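Local coordinates for 2-hydroxyhepta-2,4-diene-1,7-dioate isomerase (Corynebacterium glutamicum, PDB 4DBF), which probably acts as a magnesium-dependent oxaloacetate decarboxylase of the fumarylacetoacetate hydrolase (FAH) family, to which lyase and isomerase activities are generally assigned, at residues A[75-80]-A[190-195]; A[80-85]-A[250-255]; A[138-143]-A[161-166]. All coordinates share one frame; numbering follows the deposited sequence.

Contact 1. Residues A[75-80]-A[190-195]; sequences LAPMLP and GPIGPW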
loop_
_atom_site.group_PDB
_atom_site.type_symbol
_atom_site.label_atom_id
_atom_site.label_comp_id
_atom_site.label_asym_id
_atom_site.label_seq_id
_atom_site.Cartn_x
_atom_site.Cartn_y
_atom_site.Cartn_z
ATOM N N LEU A 75 -19.189 8.707 -3.526
ATOM C CA LEU A 75 -17.974 7.996 -3.880
ATOM C C LEU A 75 -17.310 7.487 -2.605
ATOM O O LEU A 75 -17.717 7.814 -1.573
ATOM C CB LEU A 75 -17.005 8.906 -4.617
ATOM C CG LEU A 75 -17.492 9.690 -5.825
ATOM C CD1 LEU A 75 -16.442 10.626 -6.344
ATOM C CD2 LEU A 75 -17.960 8.783 -6.918
ATOM N N ALA A 76 -16.274 6.695 -2.717
ATOM C CA ALA A 76 -15.476 6.357 -1.560
ATOM C C ALA A 76 -15.102 7.669 -0.911
ATOM O O ALA A 76 -14.657 8.516 -1.556
ATOM C CB ALA A 76 -14.241 5.598 -1.968
ATOM N N PRO A 77 -15.309 7.803 0.380
ATOM C CA PRO A 77 -15.104 9.073 1.044
ATOM C C PRO A 77 -13.670 9.544 1.162
ATOM O O PRO A 77 -13.471 10.642 1.485
ATOM C CB PRO A 77 -15.749 8.871 2.407
ATOM C CG PRO A 77 -15.749 7.446 2.628
ATOM C CD PRO A 77 -15.915 6.828 1.283
ATOM N N MET A 78 -12.702 8.709 0.883
ATOM C CA MET A 78 -11.300 9.087 0.831
ATOM C C MET A 78 -10.571 8.354 -0.295
ATOM O O MET A 78 -10.977 7.320 -0.719
ATOM C CB MET A 78 -10.534 8.673 2.078
ATOM C CG MET A 78 -10.722 9.523 3.295
ATOM S SD MET A 78 -10.169 11.212 3.209
ATOM C CE MET A 78 -11.355 11.916 4.310
ATOM N N LEU A 79 -9.441 8.899 -0.657
ATOM C CA LEU A 79 -8.507 8.230 -1.514
ATOM C C LEU A 79 -7.275 7.982 -0.674
ATOM O O LEU A 79 -6.363 8.718 -0.678
ATOM C CB LEU A 79 -8.191 9.084 -2.706
ATOM C CG LEU A 79 -9.348 9.372 -3.624
ATOM C CD1 LEU A 79 -8.846 10.160 -4.809
ATOM C CD2 LEU A 79 -10.048 8.124 -4.069
ATOM N N PRO A 80 -7.301 6.915 0.076
ATOM C CA PRO A 80 -6.251 6.681 1.050
ATOM C C PRO A 80 -4.913 6.328 0.439
ATOM O O PRO A 80 -4.921 5.642 -0.506
ATOM C CB PRO A 80 -6.774 5.511 1.837
ATOM C CG PRO A 80 -7.671 4.811 0.917
ATOM C CD PRO A 80 -8.254 5.817 0.015
ATOM N N GLY A 190 -12.135 -3.502 -2.104
ATOM C CA GLY A 190 -12.296 -2.702 -0.874
ATOM C C GLY A 190 -13.379 -1.613 -0.988
ATOM O O GLY A 190 -13.072 -0.428 -0.796
ATOM N N PRO A 191 -14.629 -1.981 -1.196
ATOM C CA PRO A 191 -15.621 -0.890 -0.986
ATOM C C PRO A 191 -15.572 -0.153 0.376
ATOM O O PRO A 191 -15.369 -0.788 1.423
ATOM C CB PRO A 191 -16.953 -1.565 -1.137
ATOM C CG PRO A 191 -16.627 -2.893 -1.885
ATOM C CD PRO A 191 -15.274 -3.291 -1.404
ATOM N N ILE A 192 -15.677 1.159 0.335
ATOM C CA ILE A 192 -15.704 2.001 1.515
ATOM C C ILE A 192 -16.789 3.085 1.438
ATOM O O ILE A 192 -16.996 3.637 0.409
ATOM C CB ILE A 192 -14.360 2.676 1.752
ATOM C CG1 ILE A 192 -13.264 1.654 1.882
ATOM C CG2 ILE A 192 -14.374 3.468 3.010
ATOM C CD1 ILE A 192 -11.891 2.252 1.828
ATOM N N GLY A 193 -17.445 3.342 2.555
ATOM C CA GLY A 193 -18.531 4.279 2.615
ATOM C C GLY A 193 -19.553 3.983 3.669
ATOM O O GLY A 193 -19.383 3.095 4.429
ATOM N N PRO A 194 -20.634 4.737 3.687
ATOM C CA PRO A 194 -20.955 5.720 2.658
ATOM C C PRO A 194 -20.433 7.124 2.889
ATOM O O PRO A 194 -20.462 7.899 2.000
ATOM C CB PRO A 194 -22.462 5.783 2.727
ATOM C CG PRO A 194 -22.744 5.536 4.122
ATOM C CD PRO A 194 -21.785 4.492 4.551
ATOM N N TRP A 195 -19.990 7.408 4.086
ATOM C CA TRP A 195 -19.418 8.663 4.440
ATOM C C TRP A 195 -18.702 8.480 5.728
ATOM O O TRP A 195 -18.739 7.428 6.282
ATOM C CB TRP A 195 -20.491 9.730 4.563
ATOM C CG TRP A 195 -21.676 9.274 5.342
ATOM C CD1 TRP A 195 -21.716 8.880 6.645
ATOM C CD2 TRP A 195 -23.030 9.104 4.863
ATOM N NE1 TRP A 195 -22.959 8.512 6.989
ATOM C CE2 TRP A 195 -23.784 8.620 5.966
ATOM C CE3 TRP A 195 -23.652 9.304 3.685
ATOM C CZ2 TRP A 195 -25.115 8.371 5.869
ATOM C CZ3 TRP A 195 -24.982 9.042 3.589
ATOM C CH2 TRP A 195 -25.702 8.591 4.662
HETATM O O HOH W 1 -18.599 9.447 0.309
#
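A76 and P77 lie against the backbone of I192 to W195 where an irregular linker of this beta-rich FAH-family fold passes a strand that is about to turn a corner. The CA atoms of A76 and I192 are 5.3 Å apart, yet no direct hydrogen bond joins 75-80 to 190-195, so the two are packed rather than paired as a sheet. The corner falls at P194, whose preceding peptide bond is cis, and G193 leads into it with backbone angles of 151° and -174°, a conformation in which any side chain would collide with I192 O.

The P77 ring carries most of the side-chain contact. Its CD sits 3.5 Å from I192 O, a buried oxygen without a polar partner in the model, and 3.9 Å from G193 CA. The same CD meets I192 CG2 at 4.1 Å; with this methyl opposite the backbone N, it lies next to the carbonyl group that P77 CD also touches. On the other flank of the ring, CB approaches W195 CA. A water lies within hydrogen-bonding distance of both backbones, 2.6 Å from L75 O and 3.0 Å from P194 O, and can bridge them. R25 of strand 22-28 binds A76 O, and R22 makes a cation-pi contact with W195. Over the centre of the W195 ring, P194 CG lies 3.6 Å above the plane.

Contact 2. Residues A[80-85]-A[250-255]; sequences PSKVVA and PGDVIA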
loop_
_atom_site.group_PDB
_atom_site.type_symbol
_atom_site.label_atom_id
_atom_site.label_comp_id
_atom_site.label_asym_id
_atom_site.label_seq_id
_atom_site.Cartn_x
_atom_site.Cartn_y
_atom_site.Cartn_z
ATOM N N PRO A 80 -7.301 6.915 0.076
ATOM C CA PRO A 80 -6.251 6.681 1.050
ATOM C C PRO A 80 -4.913 6.328 0.439
ATOM O O PRO A 80 -4.921 5.642 -0.506
ATOM C CB PRO A 80 -6.774 5.511 1.837
ATOM C CG PRO A 80 -7.671 4.811 0.917
ATOM C CD PRO A 80 -8.254 5.817 0.015
ATOM N N SER A 81 -3.821 6.753 1.057
ATOM C CA SER A 81 -2.472 6.370 0.654
ATOM C C SER A 81 -2.230 4.885 0.878
ATOM O O SER A 81 -1.578 4.254 0.113
ATOM C CB SER A 81 -1.385 7.207 1.334
ATOM O OG SER A 81 -1.012 6.684 2.543
ATOM N N LYS A 82 -2.797 4.371 1.938
ATOM C CA LYS A 82 -2.828 2.962 2.180
ATOM C C LYS A 82 -4.002 2.557 3.050
ATOM O O LYS A 82 -4.598 3.358 3.685
ATOM C CB LYS A 82 -1.528 2.490 2.796
ATOM C CG LYS A 82 -1.121 3.214 4.049
ATOM C CD LYS A 82 0.244 2.788 4.514
ATOM C CE LYS A 82 0.598 3.405 5.839
ATOM N NZ LYS A 82 0.785 4.852 5.789
ATOM N N VAL A 83 -4.297 1.276 3.021
ATOM C CA VAL A 83 -5.343 0.677 3.802
ATOM C C VAL A 83 -4.712 -0.409 4.652
ATOM O O VAL A 83 -4.132 -1.319 4.140
ATOM C CB VAL A 83 -6.439 0.068 2.948
ATOM C CG1 VAL A 83 -7.479 -0.566 3.839
ATOM C CG2 VAL A 83 -6.997 1.094 2.012
ATOM N N VAL A 84 -4.778 -0.243 5.954
ATOM C CA VAL A 84 -4.159 -1.189 6.854
ATOM C C VAL A 84 -5.250 -1.952 7.538
ATOM O O VAL A 84 -6.149 -1.382 8.035
ATOM C CB VAL A 84 -3.280 -0.531 7.906
ATOM C CG1 VAL A 84 -2.613 -1.594 8.749
ATOM C CG2 VAL A 84 -2.264 0.390 7.283
ATOM N N ALA A 85 -5.162 -3.263 7.476
ATOM C CA ALA A 85 -6.209 -4.104 7.953
ATOM C C ALA A 85 -5.725 -5.138 8.971
ATOM O O ALA A 85 -4.626 -5.531 8.935
ATOM C CB ALA A 85 -6.893 -4.774 6.804
ATOM N N PRO A 250 -3.122 11.449 6.944
ATOM C CA PRO A 250 -4.546 11.779 6.750
ATOM C C PRO A 250 -5.171 11.093 5.542
ATOM O O PRO A 250 -4.603 11.098 4.434
ATOM C CB PRO A 250 -4.571 13.317 6.521
ATOM C CG PRO A 250 -3.216 13.826 7.116
ATOM C CD PRO A 250 -2.233 12.632 6.913
ATOM N N GLY A 251 -6.335 10.496 5.762
ATOM C CA GLY A 251 -6.993 9.801 4.684
ATOM C C GLY A 251 -6.726 8.295 4.726
ATOM O O GLY A 251 -7.528 7.543 4.167
ATOM N N ASP A 252 -5.645 7.884 5.354
ATOM C CA ASP A 252 -5.328 6.427 5.480
ATOM C C ASP A 252 -6.494 5.707 6.226
ATOM O O ASP A 252 -7.135 6.275 7.124
ATOM C CB ASP A 252 -4.052 6.181 6.270
ATOM C CG ASP A 252 -2.791 6.300 5.425
ATOM O OD1 ASP A 252 -2.901 6.485 4.195
ATOM O OD2 ASP A 252 -1.721 6.196 6.003
ATOM N N VAL A 253 -6.744 4.440 5.891
ATOM C CA VAL A 253 -7.928 3.802 6.417
ATOM C C VAL A 253 -7.501 2.553 7.204
ATOM O O VAL A 253 -6.591 1.823 6.742
ATOM C CB VAL A 253 -8.886 3.414 5.254
ATOM C CG1 VAL A 253 -9.944 2.412 5.797
ATOM C CG2 VAL A 253 -9.533 4.693 4.517
ATOM N N ILE A 254 -8.117 2.312 8.379
ATOM C CA ILE A 254 -7.808 1.054 9.113
ATOM C C ILE A 254 -9.064 0.212 9.112
ATOM O O ILE A 254 -10.114 0.669 9.540
ATOM C CB ILE A 254 -7.325 1.339 10.574
ATOM C CG1 ILE A 254 -6.047 2.171 10.554
ATOM C CG2 ILE A 254 -7.124 -0.017 11.398
ATOM C CD1 ILE A 254 -5.720 2.709 12.004
ATOM N N ALA A 255 -8.936 -1.050 8.677
ATOM C CA ALA A 255 -10.075 -1.935 8.695
ATOM C C ALA A 255 -9.903 -2.785 9.975
ATOM O O ALA A 255 -8.900 -3.500 10.085
ATOM C CB ALA A 255 -10.009 -2.854 7.471
HETATM O O HOH W 2 -3.805 9.045 2.993
#
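The carboxylate of D252 is the flat group of this contact, with K82 over one face and S81 at its edge. S81 OG gives a 2.5 Å hydrogen bond to the syn lone pair of D252 OD1, while K82 N reaches the same oxygen at 3.1 Å from 51° above the plane. K82 CG lies over that face too, and the bend at chi4 (-67°) brings NZ to D252 OD2 in a 2.9 Å salt bridge on the syn side, tilted out of the plane toward K82 N. From the opposite face a water donates to OD1, giving this buried oxygen three donors. T247 O also holds K82 NZ, and L249 N holds D252 OD2.

Past these residues a short parallel strand pair forms, V83-V253, V84-I254 and A85-A255 in register, axes 22° apart. V253 N binds K82 O at 3.3 Å, V84 N binds V253 O, and A255 N binds V84 O. P80 CB packs on V253 CG2 at 3.9 Å, and A85 CB on A255 CB at 3.7 Å. Strand 83-87 is flanked by 108-112 and 253-255, which pairs with 133-143. Helix 235-243 packs on V84 and I254, whereas A255, opposite, touches the magnesium ligand E138.

Contact 3. Residues A[138-143]-A[161-166]; sequences ELAVVI and GFTIIN. With MG (magnesium ion), chain C.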
loop_
_atom_site.group_PDB
_atom_site.type_symbol
_atom_site.label_atom_id
_atom_site.label_comp_id
_atom_site.label_asym_id
_atom_site.label_seq_id
_atom_site.Cartn_x
_atom_site.Cartn_y
_atom_site.Cartn_z
ATOM N N GLU A 138 -16.757 -4.458 8.141
ATOM C CA GLU A 138 -15.887 -3.970 9.174
ATOM C C GLU A 138 -16.040 -2.513 9.466
ATOM O O GLU A 138 -16.303 -1.736 8.618
ATOM C CB GLU A 138 -14.409 -4.264 8.878
ATOM C CG GLU A 138 -14.158 -5.589 8.231
ATOM C CD GLU A 138 -12.708 -6.042 8.198
ATOM O OE1 GLU A 138 -11.830 -5.457 8.757
ATOM O OE2 GLU A 138 -12.460 -7.043 7.591
ATOM N N LEU A 139 -15.844 -2.174 10.706
ATOM C CA LEU A 139 -15.689 -0.810 11.091
ATOM C C LEU A 139 -14.335 -0.286 10.621
ATOM O O LEU A 139 -13.340 -0.868 10.859
ATOM C CB LEU A 139 -15.798 -0.678 12.586
ATOM C CG LEU A 139 -15.699 0.733 13.080
ATOM C CD1 LEU A 139 -16.858 1.592 12.635
ATOM C CD2 LEU A 139 -15.536 0.723 14.580
ATOM N N ALA A 140 -14.365 0.834 9.931
ATOM C CA ALA A 140 -13.185 1.441 9.357
ATOM C C ALA A 140 -12.888 2.742 10.042
ATOM O O ALA A 140 -13.752 3.489 10.299
ATOM C CB ALA A 140 -13.335 1.673 7.869
ATOM N N VAL A 141 -11.631 2.961 10.292
ATOM C CA VAL A 141 -11.181 4.175 10.891
ATOM C C VAL A 141 -10.497 5.039 9.838
ATOM O O VAL A 141 -9.654 4.580 9.131
ATOM C CB VAL A 141 -10.172 3.909 11.992
ATOM C CG1 VAL A 141 -9.692 5.191 12.570
ATOM C CG2 VAL A 141 -10.747 3.027 13.064
ATOM N N VAL A 142 -10.856 6.293 9.772
ATOM C CA VAL A 142 -10.140 7.180 8.901
ATOM C C VAL A 142 -9.240 8.123 9.692
ATOM O O VAL A 142 -9.689 8.834 10.542
ATOM C CB VAL A 142 -11.069 7.974 7.987
ATOM C CG1 VAL A 142 -10.274 8.898 7.129
ATOM C CG2 VAL A 142 -11.910 7.057 7.155
ATOM N N ILE A 143 -7.963 8.065 9.373
ATOM C CA ILE A 143 -6.917 8.821 10.013
ATOM C C ILE A 143 -6.985 10.298 9.605
ATOM O O ILE A 143 -7.207 10.619 8.495
ATOM C CB ILE A 143 -5.515 8.234 9.739
ATOM C CG1 ILE A 143 -5.344 6.863 10.359
ATOM C CG2 ILE A 143 -4.439 9.116 10.322
ATOM C CD1 ILE A 143 -5.668 6.824 11.811
ATOM N N GLY A 161 -12.712 10.102 11.669
ATOM C CA GLY A 161 -14.028 9.546 11.901
ATOM C C GLY A 161 -14.103 8.092 11.496
ATOM O O GLY A 161 -13.059 7.438 11.231
ATOM N N PHE A 162 -15.331 7.582 11.462
ATOM C CA PHE A 162 -15.534 6.158 11.238
ATOM C C PHE A 162 -16.253 6.026 9.912
ATOM O O PHE A 162 -17.039 6.888 9.576
ATOM C CB PHE A 162 -16.429 5.510 12.339
ATOM C CG PHE A 162 -15.694 5.272 13.638
ATOM C CD1 PHE A 162 -14.342 4.955 13.651
ATOM C CD2 PHE A 162 -16.359 5.369 14.863
ATOM C CE1 PHE A 162 -13.642 4.777 14.881
ATOM C CE2 PHE A 162 -15.668 5.140 16.081
ATOM C CZ PHE A 162 -14.308 4.862 16.071
ATOM N N THR A 163 -15.995 4.935 9.180
ATOM C CA THR A 163 -16.802 4.603 8.018
ATOM C C THR A 163 -16.960 3.097 7.935
ATOM O O THR A 163 -16.580 2.407 8.854
ATOM C CB THR A 163 -16.198 5.284 6.707
ATOM O OG1 THR A 163 -17.127 5.123 5.634
ATOM C CG2 THR A 163 -14.861 4.680 6.355
ATOM N N ILE A 164 -17.543 2.573 6.872
ATOM C CA ILE A 164 -17.680 1.140 6.753
ATOM C C ILE A 164 -16.721 0.701 5.657
ATOM O O ILE A 164 -16.523 1.435 4.645
ATOM C CB ILE A 164 -19.129 0.745 6.347
ATOM C CG1 ILE A 164 -20.180 1.395 7.288
ATOM C CG2 ILE A 164 -19.228 -0.810 6.321
ATOM C CD1 ILE A 164 -21.644 1.169 6.797
ATOM N N ILE A 165 -16.118 -0.468 5.833
ATOM C CA ILE A 165 -15.364 -1.119 4.735
ATOM C C ILE A 165 -15.881 -2.550 4.521
ATOM O O ILE A 165 -16.269 -3.221 5.463
ATOM C CB ILE A 165 -13.823 -1.067 4.972
ATOM C CG1 ILE A 165 -13.090 -1.694 3.761
ATOM C CG2 ILE A 165 -13.378 -1.808 6.326
ATOM C CD1 ILE A 165 -11.599 -1.503 3.762
ATOM N N ASN A 166 -15.923 -2.995 3.265
ATOM C CA ASN A 166 -16.237 -4.390 2.949
ATOM C C ASN A 166 -14.873 -4.992 2.547
ATOM O O ASN A 166 -14.334 -4.656 1.467
ATOM C CB ASN A 166 -17.302 -4.447 1.807
ATOM C CG ASN A 166 -17.790 -5.837 1.572
ATOM O OD1 ASN A 166 -17.128 -6.803 2.000
ATOM N ND2 ASN A 166 -18.930 -5.979 0.882
HETATM MG MG MG C . -10.910 -8.489 7.307
HETATM O O HOH W 3 -9.649 -7.017 8.262
HETATM O O HOH W 4 -9.333 -9.811 7.458
HETATM O O HOH W 5 -11.675 -9.373 8.983
#
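E138 and I165 form one end of an antiparallel strand pair, exchanging hydrogen bonds through E138 N and I165 O (3.0 Å) and through I165 N and E138 O. A140 and T163 repeat the two-way exchange, V142 N binds G161 O at 174°, and the return bond from G161 N to V142 O is weak at 3.5 Å. The short segments are strongly twisted, at 132° between their directions.

In the apolar packing, A140 CB is wedged between T163 CG2 (3.7 Å) and I165 CG2 (3.8 Å). L139 CD1 sits 4.0 Å from F162 CB and its CD2 stands over one ring face; V141 CG2, on F162's face of the strand pair, meets the ring edge at CE1 (3.8 Å). T163 OG1, turned opposite its backbone N, hydrogen-bonds to W195 O, leaving CG2 for A140 and V142.

E138 supplies one of the three protein ligands of the magnesium ion. Its extended chain carries OE2 to the metal at 2.1 Å, while a metal-bound water donates to OE1 at 2.7 Å, helping fix the carboxylate. E136, D167 and two more waters complete the six ligands. Strand 253-255 flanks 133-143, 190-197 flanks 159-170, and I164 packs on strand 270-275.

From the N terminus, the chain passes through 75-80 straight into 80-85, contacts 1 and 2 sharing P80. Contact 3 closes first, bringing 161-166 back onto 138-143 after a 17-residue connection, and it lies within the spans of the other two. Contact 1 closes next, when 190-195 returns to the linker; contact 2 closes last, at 250-255, so contacts 1 and 2 cross. Backbone bonds join them: P191 O with N166 N between contacts 1 and 3, and I254 N with V141 O between contacts 2 and 3. Strands 83-87, 253-255, 133-143, 159-170 and 190-197 lie side by side in that order, each paired with the next, and M78 SD packs on G251 CA between contacts 1 and 2.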